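Local coordinates for esterase (uncultured bacterium FLS12, PDB 4RGY), which hydrolyses ester bonds as an alkaline esterase that stays active at low temperature, at residues A3-D8 with S109-A114; F10-G15 with S100-A105; Y86-M89 with Y95-F98; T120-L125 with Y130-L135. One frame throughout, in Å; residues are numbered along the deposited sequence.

Contact 1 (A3-D8 with S109-A114); sequences ALFQCD and SFFPLA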
# COMPACT_ATOMS: atom_id res chain seq x y z
N ALA A 3 -3.12 -12.65 -6.96
CA ALA A 3 -2.93 -11.22 -7.03
C ALA A 3 -3.43 -10.62 -5.71
O ALA A 3 -4.48 -11.01 -5.19
CB ALA A 3 -3.71 -10.66 -8.19
N LEU A 4 -2.66 -9.66 -5.18
CA LEU A 4 -2.96 -9.01 -3.91
C LEU A 4 -3.46 -7.58 -4.14
O LEU A 4 -2.85 -6.82 -4.89
CB LEU A 4 -1.70 -8.98 -3.05
CG LEU A 4 -1.76 -8.19 -1.74
CD1 LEU A 4 -2.67 -8.88 -0.76
CD2 LEU A 4 -0.38 -8.02 -1.13
N PHE A 5 -4.57 -7.23 -3.51
CA PHE A 5 -5.14 -5.90 -3.68
C PHE A 5 -5.30 -5.23 -2.34
O PHE A 5 -5.96 -5.76 -1.44
CB PHE A 5 -6.50 -5.98 -4.37
CG PHE A 5 -6.45 -6.65 -5.70
CD1 PHE A 5 -6.54 -8.03 -5.80
CD2 PHE A 5 -6.30 -5.91 -6.86
CE1 PHE A 5 -6.46 -8.66 -7.03
CE2 PHE A 5 -6.23 -6.53 -8.09
CZ PHE A 5 -6.31 -7.91 -8.18
N GLN A 6 -4.71 -4.05 -2.20
CA GLN A 6 -5.01 -3.19 -1.08
C GLN A 6 -6.01 -2.16 -1.60
O GLN A 6 -5.73 -1.41 -2.54
CB GLN A 6 -3.74 -2.53 -0.55
CG GLN A 6 -2.71 -3.55 -0.03
CD GLN A 6 -3.15 -4.31 1.22
OE1 GLN A 6 -4.13 -3.96 1.88
NE2 GLN A 6 -2.41 -5.36 1.55
N CYS A 7 -7.19 -2.16 -1.00
CA CYS A 7 -8.33 -1.43 -1.53
C CYS A 7 -8.74 -0.34 -0.58
O CYS A 7 -9.12 -0.62 0.57
CB CYS A 7 -9.52 -2.38 -1.70
SG CYS A 7 -9.14 -3.99 -2.45
N ASP A 8 -8.70 0.91 -1.04
CA ASP A 8 -9.15 2.04 -0.25
C ASP A 8 -10.43 2.57 -0.89
O ASP A 8 -10.40 3.14 -1.99
CB ASP A 8 -8.08 3.12 -0.20
CG ASP A 8 -6.80 2.62 0.41
OD1 ASP A 8 -6.88 1.92 1.44
OD2 ASP A 8 -5.71 2.89 -0.15
N SER A 109 -18.78 -6.19 -6.38
CA SER A 109 -18.84 -5.17 -7.42
C SER A 109 -17.45 -4.89 -8.00
O SER A 109 -17.31 -4.61 -9.19
CB SER A 109 -19.48 -3.89 -6.89
OG SER A 109 -18.56 -3.08 -6.17
N PHE A 110 -16.41 -4.99 -7.16
CA PHE A 110 -15.05 -4.71 -7.60
C PHE A 110 -14.39 -5.90 -8.29
O PHE A 110 -13.62 -5.74 -9.25
CB PHE A 110 -14.16 -4.36 -6.40
CG PHE A 110 -14.57 -3.12 -5.64
CD1 PHE A 110 -15.30 -2.11 -6.24
CD2 PHE A 110 -14.19 -2.98 -4.31
CE1 PHE A 110 -15.66 -0.97 -5.51
CE2 PHE A 110 -14.54 -1.86 -3.58
CZ PHE A 110 -15.28 -0.86 -4.17
N PHE A 111 -14.64 -7.10 -7.76
CA PHE A 111 -13.88 -8.29 -8.11
C PHE A 111 -14.78 -9.40 -8.64
O PHE A 111 -15.99 -9.41 -8.37
CB PHE A 111 -13.08 -8.79 -6.89
CG PHE A 111 -12.03 -7.82 -6.41
CD1 PHE A 111 -10.89 -7.57 -7.17
CD2 PHE A 111 -12.18 -7.16 -5.20
CE1 PHE A 111 -9.93 -6.68 -6.73
CE2 PHE A 111 -11.21 -6.26 -4.76
CZ PHE A 111 -10.08 -6.03 -5.53
N PRO A 112 -14.21 -10.35 -9.38
CA PRO A 112 -15.00 -11.44 -9.98
C PRO A 112 -15.29 -12.53 -8.95
O PRO A 112 -14.77 -13.64 -9.03
CB PRO A 112 -14.10 -11.94 -11.11
CG PRO A 112 -12.72 -11.66 -10.64
CD PRO A 112 -12.81 -10.37 -9.86
N LEU A 113 -16.13 -12.17 -7.98
CA LEU A 113 -16.46 -13.05 -6.86
C LEU A 113 -17.84 -13.66 -7.00
O LEU A 113 -18.78 -13.01 -7.48
CB LEU A 113 -16.38 -12.25 -5.56
CG LEU A 113 -15.09 -11.47 -5.30
CD1 LEU A 113 -15.17 -10.82 -3.93
CD2 LEU A 113 -13.87 -12.35 -5.39
N ALA A 114 -17.97 -14.90 -6.55
CA ALA A 114 -19.26 -15.59 -6.51
C ALA A 114 -20.24 -14.92 -5.57
O ALA A 114 -19.85 -14.21 -4.63
CB ALA A 114 -19.08 -17.04 -6.11
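Phe111 lowers one corner of its ring, CE1, almost exactly onto the middle of the Phe5 ring, 3.5 Å above that plane. Phe111 CE1 is 3.6 Å from Phe5 CG and, at the far end of the ring, 4.1 Å from Phe5 CZ. The pair is an edge-to-face stack, tilted rather than square, with the planes at 56° and the centroids of Phe5 and Phe111 4.8 Å apart. Next to CE1, the Phe111 CZ atom leans back over the stem and lies 3.8 Å from Phe5 CB. Strand 2-11, which carries Phe5, is an outermost strand, within this chain, of the central sheet of this alpha/beta hydrolase fold, and Phe111 is where the chain leaves helix 95-110. Two residues further along the strand, on the same side, Cys7 turns SG beside its backbone N (chi1 -44°). That rotation brings Cys7 SG into the plane of the Phe111 ring, at its edge, 3.8 Å from Phe111 CZ. Across the interface, residues 4-8 pair with an antiparallel strand of the second subunit, carrying the sheet into the next chain, and Phe5 also meets Phe110 of that subunit edge-to-face.

Contact 2 (F10-G15 with S100-A105); sequences FSDVLG and SEELPA
Glu102 reaches for Ser11 with an extended chain, CG lying opposite the backbone N (chi1 -166°), and Ser11 swings OG to the matching position on its own residue (chi1 168°). The two meet in a short hydrogen bond, Ser11 OG giving its proton to Glu102 OE1 at 2.5 Å on the syn side of the carboxylate. The other oxygen, Glu102 OE2, uses its syn lone pair to take Asp12 N at 2.8 Å, a bent bond of 130°. Val13 N adds weak bonds to both oxygens, the nearer being Glu102 OE1 at 3.3 Å. Ser11 OG is itself an acceptor, receiving Leu14 N at 3.0 Å in an ST motif, so one hydroxyl both shapes the turn and ties it to the helix. The turn leads from strand 2-11 into its antiparallel partner 16-25, and Glu102 fixes this end of the hairpin on helix 95-110. Asp12 brings a second carboxylate, its OD2 4.1 Å from Glu102 OE2; water 1 lies between them, 2.6 Å from Asp12 OD2 and 2.7 Å from Glu102 OE2. The N-H groups and the hydroxyl probably help keep Glu102 ionised, whereas the like charge of Asp12 would work against this.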
# COMPACT_ATOMS: atom_id res chain seq x y z
N PHE A 10 -14.92 3.78 -0.21
CA PHE A 10 -15.83 4.48 0.68
C PHE A 10 -16.99 3.60 1.10
O PHE A 10 -17.63 2.96 0.26
CB PHE A 10 -16.38 5.76 0.01
CG PHE A 10 -17.14 6.64 0.96
CD1 PHE A 10 -16.47 7.49 1.82
CD2 PHE A 10 -18.53 6.61 1.00
CE1 PHE A 10 -17.15 8.29 2.70
CE2 PHE A 10 -19.23 7.42 1.88
CZ PHE A 10 -18.53 8.27 2.73
N SER A 11 -17.25 3.57 2.41
CA SER A 11 -18.43 2.88 2.92
C SER A 11 -19.55 3.88 3.18
O SER A 11 -19.43 4.75 4.05
CB SER A 11 -18.12 2.11 4.20
OG SER A 11 -19.33 1.70 4.81
N ASP A 12 -20.64 3.74 2.43
CA ASP A 12 -21.83 4.54 2.64
C ASP A 12 -22.51 4.22 3.97
O ASP A 12 -23.02 5.10 4.65
CB ASP A 12 -22.81 4.33 1.48
CG ASP A 12 -22.40 5.09 0.23
OD1 ASP A 12 -22.30 6.33 0.31
OD2 ASP A 12 -22.17 4.45 -0.82
N VAL A 13 -22.49 2.94 4.35
CA VAL A 13 -23.10 2.54 5.61
C VAL A 13 -22.37 3.15 6.81
O VAL A 13 -23.01 3.61 7.75
CB VAL A 13 -23.14 1.01 5.74
CG1 VAL A 13 -23.43 0.57 7.18
CG2 VAL A 13 -24.18 0.43 4.77
N LEU A 14 -21.04 3.15 6.76
CA LEU A 14 -20.24 3.70 7.85
C LEU A 14 -20.07 5.21 7.72
O LEU A 14 -19.75 5.89 8.69
CB LEU A 14 -18.87 3.04 7.91
CG LEU A 14 -18.82 1.53 8.12
CD1 LEU A 14 -17.38 1.01 8.08
CD2 LEU A 14 -19.46 1.18 9.46
N GLY A 15 -20.28 5.73 6.51
CA GLY A 15 -19.98 7.13 6.24
C GLY A 15 -18.49 7.35 6.39
O GLY A 15 -18.06 8.35 7.00
N SER A 100 -22.40 -7.38 6.94
CA SER A 100 -23.37 -8.37 6.46
C SER A 100 -24.03 -7.98 5.14
O SER A 100 -24.58 -8.85 4.44
CB SER A 100 -24.45 -8.62 7.52
OG SER A 100 -25.26 -7.47 7.71
N GLU A 101 -23.99 -6.70 4.79
CA GLU A 101 -24.68 -6.22 3.59
C GLU A 101 -23.75 -5.49 2.62
O GLU A 101 -23.52 -5.94 1.50
CB GLU A 101 -25.86 -5.31 3.97
CG GLU A 101 -26.88 -5.94 4.92
CD GLU A 101 -27.73 -7.00 4.26
OE1 GLU A 101 -27.77 -7.04 3.01
OE2 GLU A 101 -28.37 -7.79 4.99
N GLU A 102 -23.21 -4.35 3.06
CA GLU A 102 -22.46 -3.50 2.14
C GLU A 102 -21.13 -4.08 1.70
O GLU A 102 -20.77 -4.02 0.52
CB GLU A 102 -22.24 -2.12 2.74
CG GLU A 102 -21.77 -1.12 1.69
CD GLU A 102 -21.34 0.20 2.27
OE1 GLU A 102 -20.85 0.23 3.41
OE2 GLU A 102 -21.50 1.23 1.57
N LEU A 103 -20.38 -4.62 2.64
CA LEU A 103 -19.04 -5.09 2.32
C LEU A 103 -19.02 -6.22 1.29
O LEU A 103 -18.27 -6.13 0.32
CB LEU A 103 -18.30 -5.49 3.59
CG LEU A 103 -16.83 -5.83 3.50
CD1 LEU A 103 -16.43 -5.58 4.84
CD2 LEU A 103 -16.56 -7.27 3.16
N PRO A 104 -19.85 -7.27 1.47
CA PRO A 104 -19.87 -8.30 0.43
C PRO A 104 -20.33 -7.74 -0.92
O PRO A 104 -19.78 -8.12 -1.96
CB PRO A 104 -20.87 -9.32 0.96
CG PRO A 104 -20.90 -9.10 2.43
CD PRO A 104 -20.71 -7.63 2.62
N ALA A 105 -21.30 -6.82 -0.91
CA ALA A 105 -21.74 -6.20 -2.15
C ALA A 105 -20.61 -5.44 -2.83
O ALA A 105 -20.43 -5.53 -4.05
CB ALA A 105 -22.94 -5.29 -1.91
O HOH W 1 -20.41 2.53 -0.56

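Contact 3 (Y86-M89 with Y95-F98); sequences YTDM and YWTF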
# COMPACT_ATOMS: atom_id res chain seq x y z
N TYR A 86 -18.32 -6.45 15.21
CA TYR A 86 -19.20 -6.78 14.08
C TYR A 86 -20.66 -6.46 14.43
O TYR A 86 -21.58 -7.20 14.08
CB TYR A 86 -19.00 -8.26 13.67
CG TYR A 86 -17.55 -8.49 13.28
CD1 TYR A 86 -17.12 -8.27 11.98
CD2 TYR A 86 -16.60 -8.87 14.22
CE1 TYR A 86 -15.80 -8.44 11.62
CE2 TYR A 86 -15.27 -9.04 13.87
CZ TYR A 86 -14.87 -8.82 12.57
OH TYR A 86 -13.56 -8.94 12.20
N THR A 87 -20.85 -5.34 15.12
CA THR A 87 -22.15 -4.96 15.66
C THR A 87 -22.58 -3.57 15.15
O THR A 87 -21.74 -2.68 14.97
CB THR A 87 -22.08 -4.95 17.20
OG1 THR A 87 -21.71 -6.26 17.65
CG2 THR A 87 -23.42 -4.57 17.85
N ASP A 88 -23.88 -3.40 14.90
CA ASP A 88 -24.42 -2.06 14.70
C ASP A 88 -24.45 -1.42 16.08
O ASP A 88 -25.34 -1.69 16.90
CB ASP A 88 -25.81 -2.11 14.06
CG ASP A 88 -25.75 -2.37 12.57
OD1 ASP A 88 -24.65 -2.28 11.98
OD2 ASP A 88 -26.80 -2.65 11.96
N MET A 89 -23.45 -0.60 16.35
CA MET A 89 -23.17 -0.13 17.69
C MET A 89 -24.26 0.76 18.26
O MET A 89 -24.83 1.59 17.55
CB MET A 89 -21.83 0.60 17.70
CG MET A 89 -20.65 -0.32 17.37
SD MET A 89 -19.07 0.55 17.27
CE MET A 89 -18.83 0.98 18.99
N TYR A 95 -21.51 -1.28 12.00
CA TYR A 95 -20.57 -2.28 11.50
C TYR A 95 -21.18 -3.64 11.14
O TYR A 95 -20.62 -4.36 10.32
CB TYR A 95 -19.42 -2.47 12.49
CG TYR A 95 -18.48 -1.29 12.58
CD1 TYR A 95 -17.41 -1.16 11.70
CD2 TYR A 95 -18.65 -0.32 13.55
CE1 TYR A 95 -16.55 -0.08 11.80
CE2 TYR A 95 -17.80 0.74 13.66
CZ TYR A 95 -16.75 0.85 12.79
OH TYR A 95 -15.90 1.94 12.91
N TRP A 96 -22.32 -3.99 11.73
CA TRP A 96 -23.03 -5.21 11.33
C TRP A 96 -23.68 -5.05 9.96
O TRP A 96 -23.56 -5.94 9.11
CB TRP A 96 -24.10 -5.57 12.35
CG TRP A 96 -25.05 -6.64 11.85
CD1 TRP A 96 -26.37 -6.46 11.54
CD2 TRP A 96 -24.77 -8.03 11.63
NE1 TRP A 96 -26.93 -7.66 11.14
CE2 TRP A 96 -25.97 -8.63 11.18
CE3 TRP A 96 -23.61 -8.82 11.74
CZ2 TRP A 96 -26.05 -9.99 10.87
CZ3 TRP A 96 -23.70 -10.17 11.44
CH2 TRP A 96 -24.91 -10.74 11.00
N THR A 97 -24.34 -3.92 9.73
CA THR A 97 -24.93 -3.69 8.42
C THR A 97 -23.81 -3.61 7.38
O THR A 97 -23.95 -4.09 6.25
CB THR A 97 -25.83 -2.45 8.42
OG1 THR A 97 -26.95 -2.70 9.29
CG2 THR A 97 -26.37 -2.15 7.02
N PHE A 98 -22.68 -3.03 7.77
CA PHE A 98 -21.52 -2.99 6.89
C PHE A 98 -21.04 -4.41 6.55
O PHE A 98 -20.92 -4.77 5.37
CB PHE A 98 -20.39 -2.19 7.56
CG PHE A 98 -19.08 -2.26 6.82
CD1 PHE A 98 -18.94 -1.67 5.57
CD2 PHE A 98 -17.99 -2.90 7.39
CE1 PHE A 98 -17.73 -1.72 4.89
CE2 PHE A 98 -16.77 -2.95 6.72
CZ PHE A 98 -16.64 -2.36 5.47
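Tyr86 meets Trp96 through its carbonyl: Tyr86 O lies near the indole plane, at the ring's edge, 3.5 Å from Trp96 CE3. The same oxygen accepts a hydrogen bond from Lys134 NZ, while the hydroxyl of Tyr86 bonds the carbonyl of His50. At Thr87 it is again the backbone that makes the contact. Thr87 O takes a weak, bent hydrogen bond from Tyr95 N, 3.3 Å long, and also lies 3.4 Å from Tyr95 CB, near the plane of the phenol ring. Asp88 then brings its carboxylate to the first turn of helix 95-110, with CG turned beside its own backbone N (chi1 -78°). OD2 uses its syn lone pair for the hydroxyl of Thr97, Thr97 OG1 donating to Asp88 OD2 at 2.7 Å. Asp88 OD1, whose position is less certain, accepts from Thr97 N at 2.8 Å in a nearly straight bond of 169°. Were Asp88 replaced by an alanine, Thr97 would probably lose the mates of both its hydroxyl and its N-H, and the first helical turn would be held less firmly to the loop. Met89 bends at its last torsion (chi3 69°) and sets SD obliquely by the Tyr95 ring, 3.8 Å from Tyr95 CE2, a Met-aromatic contact; the hydroxyl of that ring is bonded to His82. The loop thus puts a negative charge at the N-terminal end of a helix, where the helix dipole and the N-H of Thr97 would tend to stabilise an ionised Asp88.

Contact 4 (T120-L125 with Y130-L135); sequences TFVAGL and YGALKL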
# COMPACT_ATOMS: atom_id res chain seq x y z
N THR A 120 -19.77 -19.41 -0.80
CA THR A 120 -19.52 -18.30 0.13
C THR A 120 -19.22 -18.83 1.54
O THR A 120 -20.02 -19.59 2.10
CB THR A 120 -20.71 -17.33 0.18
OG1 THR A 120 -20.98 -16.84 -1.14
CG2 THR A 120 -20.42 -16.16 1.11
N PHE A 121 -18.09 -18.42 2.11
CA PHE A 121 -17.66 -18.92 3.41
C PHE A 121 -17.19 -17.77 4.29
O PHE A 121 -16.79 -16.72 3.78
CB PHE A 121 -16.53 -19.95 3.27
CG PHE A 121 -16.62 -20.79 2.03
CD1 PHE A 121 -17.48 -21.87 1.98
CD2 PHE A 121 -15.84 -20.50 0.92
CE1 PHE A 121 -17.57 -22.65 0.84
CE2 PHE A 121 -15.93 -21.27 -0.22
CZ PHE A 121 -16.79 -22.35 -0.26
N VAL A 122 -17.25 -17.95 5.60
CA VAL A 122 -16.74 -16.93 6.52
C VAL A 122 -15.99 -17.59 7.67
O VAL A 122 -16.38 -18.66 8.15
CB VAL A 122 -17.86 -15.99 7.02
CG1 VAL A 122 -18.91 -16.75 7.84
CG2 VAL A 122 -17.28 -14.83 7.82
N ALA A 123 -14.90 -16.96 8.10
CA ALA A 123 -14.09 -17.45 9.23
C ALA A 123 -13.44 -16.27 9.92
O ALA A 123 -13.21 -15.23 9.30
CB ALA A 123 -13.04 -18.44 8.76
N GLY A 124 -13.12 -16.41 11.20
CA GLY A 124 -12.45 -15.33 11.89
C GLY A 124 -11.87 -15.80 13.21
O GLY A 124 -12.30 -16.83 13.74
N LEU A 125 -10.91 -15.05 13.73
CA LEU A 125 -10.36 -15.30 15.06
C LEU A 125 -10.91 -14.29 16.06
O LEU A 125 -11.28 -13.17 15.68
CB LEU A 125 -8.82 -15.34 15.04
CG LEU A 125 -7.95 -14.08 14.93
CD1 LEU A 125 -8.38 -13.16 13.80
CD2 LEU A 125 -7.85 -13.31 16.26
N TYR A 130 -16.56 -14.70 16.63
CA TYR A 130 -17.91 -14.27 17.00
C TYR A 130 -18.64 -13.72 15.77
O TYR A 130 -19.78 -14.09 15.46
CB TYR A 130 -17.84 -13.20 18.10
CG TYR A 130 -19.16 -12.50 18.32
CD1 TYR A 130 -20.13 -13.06 19.15
CD2 TYR A 130 -19.45 -11.29 17.70
CE1 TYR A 130 -21.35 -12.45 19.34
CE2 TYR A 130 -20.67 -10.67 17.88
CZ TYR A 130 -21.62 -11.24 18.71
OH TYR A 130 -22.83 -10.62 18.89
N GLY A 131 -17.96 -12.85 15.02
CA GLY A 131 -18.57 -12.28 13.83
C GLY A 131 -18.92 -13.32 12.77
O GLY A 131 -19.98 -13.22 12.15
N ALA A 132 -18.04 -14.30 12.57
CA ALA A 132 -18.29 -15.35 11.58
C ALA A 132 -19.50 -16.20 11.95
O ALA A 132 -20.35 -16.48 11.10
CB ALA A 132 -17.06 -16.23 11.43
N LEU A 133 -19.58 -16.62 13.21
CA LEU A 133 -20.71 -17.43 13.64
C LEU A 133 -22.01 -16.62 13.68
O LEU A 133 -23.08 -17.15 13.39
CB LEU A 133 -20.44 -18.12 14.98
CG LEU A 133 -19.30 -19.14 14.98
CD1 LEU A 133 -19.22 -19.81 16.32
CD2 LEU A 133 -19.51 -20.17 13.87
N LYS A 134 -21.92 -15.34 14.01
CA LYS A 134 -23.08 -14.46 13.92
C LYS A 134 -23.60 -14.38 12.48
O LYS A 134 -24.80 -14.50 12.24
CB LYS A 134 -22.75 -13.07 14.47
CG LYS A 134 -23.94 -12.13 14.52
CD LYS A 134 -23.51 -10.74 15.00
CE LYS A 134 -24.62 -9.72 14.88
NZ LYS A 134 -24.13 -8.32 15.17
N LEU A 135 -22.70 -14.18 11.53
CA LEU A 135 -23.07 -14.18 10.12
C LEU A 135 -23.70 -15.50 9.70
O LEU A 135 -24.76 -15.52 9.07
CB LEU A 135 -21.86 -13.87 9.24
CG LEU A 135 -21.49 -12.38 9.22
CD1 LEU A 135 -20.08 -12.22 8.68
CD2 LEU A 135 -22.47 -11.56 8.38
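Val122 and Ala132 pack together in the beta-alpha-beta unit formed by strand 120-125, helix 127-138 and strand 145-149, at the heart of the alpha/beta hydrolase fold. The tight connection between this strand and helix fits the nucleophile elbow of the family, a GxSxG pattern that begins at Gly124. The chain folds back there, and the short strand and helix segments run nearly antiparallel, at 152°, with their axes 6.6 Å apart at closest approach.

Methyl-to-methyl packing comes first. Val122 CG2 touches two helix residues about one turn apart: Ala132 CB at 3.9 Å and, also at 3.9 Å, Leu135 CD1, the valine and leucine side chains crossing at about a right angle. With an alanine in place of Val122, both methyls would be gone, and a gap would probably open between the strand and Leu135. Leu135 also touches Phe143, in the loop that leads on to strand 145-149.

The second kind sets a methyl against the strand backbone. Ala132 CB rests 3.9 Å from Ala123 CA and 4.0 Å from Gly124 N, which is how the helix comes so close; a side chain at Gly124 would point toward this same methyl. No hydrogen bond crosses the contact.

The third sets a methyl beside a helix carbonyl. Val122 holds CG1 between its backbone N and carbonyl carbon (chi1 63°), and this places Val122 CG1 3.6 Å from Ala132 O.

From the N terminus, strand 2-11 opens contact 1 and then contact 2, and both close on helix 95-110, contact 2 on its middle and contact 1 where the chain leaves it. Contact 3 is a short loop closed at the start of that helix, so it lies within contact 2, which in turn lies within contact 1. Contact 4 follows in series, on the next strand and helix; no loops cross. Contacts 2 and 3 are continuous along the helix, Glu102 N and Leu103 N probably bonding Thr97 O and Phe98 O. Contact 4 touches both: Trp96 packs on Lys134 and Leu135, and Ser100 on Leu135. Helix 95-110 thus ties the N-terminal hairpin to the central beta-alpha-beta unit.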